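Local coordinates for functional macrophage inflammatory protein 1-alpha homolog (PDB 1ZXT) that is a virus-encoded CC-type chemokine of human herpesvirus 8 that probably signals through CCR chemokine receptors, at residues S55-W58 and V59-L62. Numbering follows the deposited sequence.
Sequences SKNW and VRQL
W58 lays its indole against its sequence neighbour V59 in the first turn of the C-terminal helix 57-64. CG2 of V59 sits over one face of the six-membered ring, 3.5 Å from its centroid and 4° off the normal, a well-centred CH-pi contact. With CG between the backbone N and the carbonyl carbon (chi1 69°), the indole lies over the start of V59, W58 CD2 3.3 Å from V59 N. L62, one turn further on, approaches differently: its CD1 meets the ring edge in plane, 3.8 Å from CZ3. P19 and P20 also touch the indole, while V59 touches V40 and L62 touches L42 of strand 40-44, which seats this side of the helix on the sheet of the chemokine fold.

On the outer side, R60 folds back toward the N-terminus of the helix, its chain bent at chi3. One face of the guanidinium covers the peptide link between K56 and N57, with N57 N 3.5 Å above its plane. K56 is the N-cap residue, and its carbonyl accepts a nearly straight bond from R60 N (3.2 Å, 165°). The N57 carbonyl takes Q61 N at 3.0 Å, and the two side-chain amides lie with their planes 23° apart. The turn thus pairs an apolar, aromatic side with a polar one, where the guanidinium rests on a peptide and a weak hydrogen bond from R60 NE to P54 O reaches the preceding loop.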
ATOM      1  N   SER A  55      -5.246   3.676   8.127  1.00 29.10           N
ATOM      2  CA  SER A  55      -6.020   4.403   9.148  1.00 28.68           C
ATOM      3  C   SER A  55      -6.550   5.726   8.701  1.00 28.90           C
ATOM      4  O   SER A  55      -7.403   6.335   9.396  1.00 29.10           O
ATOM      5  CB  SER A  55      -5.168   4.588  10.390  1.00 30.38           C
ATOM      6  OG  SER A  55      -4.300   5.674  10.250  1.00 35.20           O
ATOM      7  N   LYS A  56      -6.126   6.184   7.548  1.00 28.30           N
ATOM      8  CA  LYS A  56      -6.644   7.403   6.953  1.00 28.72           C
ATOM      9  C   LYS A  56      -7.793   7.166   6.024  1.00 28.41           C
ATOM     10  O   LYS A  56      -7.710   6.391   5.100  1.00 30.09           O
ATOM     11  CB  LYS A  56      -5.543   8.123   6.155  1.00 28.65           C
ATOM     12  CG  LYS A  56      -4.277   8.481   6.950  1.00 31.37           C
ATOM     13  CD  LYS A  56      -4.565   9.345   8.097  1.00 37.05           C
ATOM     14  CE  LYS A  56      -3.297  10.035   8.577  1.00 39.79           C
ATOM     15  NZ  LYS A  56      -3.539  10.972   9.732  1.00 43.44           N
ATOM     16  N   ASN A  57      -8.855   7.924   6.216  1.00 30.46           N
ATOM     17  CA  ASN A  57     -10.019   7.765   5.373  1.00 29.94           C
ATOM     18  C   ASN A  57      -9.739   7.930   3.867  1.00 29.19           C
ATOM     19  O   ASN A  57     -10.265   7.179   3.028  1.00 28.63           O
ATOM     20  CB  ASN A  57     -11.139   8.707   5.828  1.00 31.47           C
ATOM     21  CG  ASN A  57     -12.376   8.524   5.025  1.00 34.16           C
ATOM     22  OD1 ASN A  57     -12.846   7.392   4.824  1.00 40.94           O
ATOM     23  ND2 ASN A  57     -12.906   9.624   4.518  1.00 37.31           N
ATOM     24  N   TRP A  58      -8.929   8.914   3.499  1.00 28.25           N
ATOM     25  CA  TRP A  58      -8.652   9.070   2.074  1.00 28.14           C
ATOM     26  C   TRP A  58      -7.944   7.825   1.453  1.00 27.63           C
ATOM     27  O   TRP A  58      -8.151   7.459   0.312  1.00 26.46           O
ATOM     28  CB  TRP A  58      -7.919  10.376   1.763  1.00 28.58           C
ATOM     29  CG  TRP A  58      -6.533  10.486   2.221  1.00 29.28           C
ATOM     30  CD1 TRP A  58      -6.079  11.123   3.351  1.00 30.18           C
ATOM     31  CD2 TRP A  58      -5.350   9.926   1.583  1.00 28.76           C
ATOM     32  NE1 TRP A  58      -4.705  11.013   3.440  1.00 31.33           N
ATOM     33  CE2 TRP A  58      -4.234  10.297   2.371  1.00 25.46           C
ATOM     34  CE3 TRP A  58      -5.130   9.186   0.428  1.00 25.67           C
ATOM     35  CZ2 TRP A  58      -2.933   9.978   2.009  1.00 27.16           C
ATOM     36  CZ3 TRP A  58      -3.856   8.850   0.082  1.00 26.07           C
ATOM     37  CH2 TRP A  58      -2.751   9.233   0.887  1.00 25.95           C
ATOM     38  N   VAL A  59      -7.126   7.168   2.217  1.00 27.64           N
ATOM     39  CA  VAL A  59      -6.464   5.936   1.739  1.00 29.39           C
ATOM     40  C   VAL A  59      -7.472   4.769   1.577  1.00 30.67           C
ATOM     41  O   VAL A  59      -7.417   4.025   0.598  1.00 33.07           O
ATOM     42  CB  VAL A  59      -5.348   5.464   2.701  1.00 27.84           C
ATOM     43  CG1 VAL A  59      -4.674   4.158   2.247  1.00 26.70           C
ATOM     44  CG2 VAL A  59      -4.243   6.485   2.871  1.00 30.85           C
ATOM     45  N   ARG A  60      -8.378   4.618   2.539  1.00 30.51           N
ATOM     46  CA  ARG A  60      -9.412   3.619   2.413  1.00 32.85           C
ATOM     47  C   ARG A  60     -10.264   3.868   1.198  1.00 32.72           C
ATOM     48  O   ARG A  60     -10.798   2.940   0.593  1.00 34.84           O
ATOM     49  CB  ARG A  60     -10.306   3.620   3.646  1.00 33.32           C
ATOM     50  CG  ARG A  60      -9.653   3.063   4.861  1.00 37.19           C
ATOM     51  CD  ARG A  60     -10.618   2.969   6.029  1.00 42.35           C
ATOM     52  NE  ARG A  60      -9.994   3.539   7.217  1.00 50.18           N
ATOM     53  CZ  ARG A  60     -10.337   4.692   7.792  1.00 54.62           C
ATOM     54  NH1 ARG A  60     -11.354   5.441   7.352  1.00 53.88           N
ATOM     55  NH2 ARG A  60      -9.672   5.081   8.866  1.00 58.25           N
ATOM     56  N   GLN A  61     -10.485   5.131   0.858  1.00 33.15           N
ATOM     57  CA  GLN A  61     -11.369   5.434  -0.263  1.00 33.92           C
ATOM     58  C   GLN A  61     -10.705   5.088  -1.556  1.00 34.00           C
ATOM     59  O   GLN A  61     -11.357   4.594  -2.457  1.00 33.99           O
ATOM     60  CB  GLN A  61     -11.766   6.892  -0.256  1.00 34.61           C
ATOM     61  CG  GLN A  61     -12.631   7.250   0.913  1.00 38.92           C
ATOM     62  CD  GLN A  61     -13.009   8.740   0.868  1.00 45.68           C
ATOM     63  OE1 GLN A  61     -13.792   9.173  -0.009  1.00 50.71           O
ATOM     64  NE2 GLN A  61     -12.430   9.533   1.797  1.00 46.40           N
ATOM     65  N   LEU A  62      -9.399   5.337  -1.668  1.00 33.63           N
ATOM     66  CA  LEU A  62      -8.649   4.894  -2.858  1.00 33.81           C
ATOM     67  C   LEU A  62      -8.611   3.389  -2.948  1.00 33.32           C
ATOM     68  O   LEU A  62      -8.745   2.820  -4.026  1.00 34.44           O
ATOM     69  CB  LEU A  62      -7.238   5.431  -2.860  1.00 33.84           C
ATOM     70  CG  LEU A  62      -7.039   6.914  -3.131  1.00 32.27           C
ATOM     71  CD1 LEU A  62      -5.603   7.233  -2.903  1.00 33.21           C
ATOM     72  CD2 LEU A  62      -7.515   7.336  -4.543  1.00 33.41           C
TER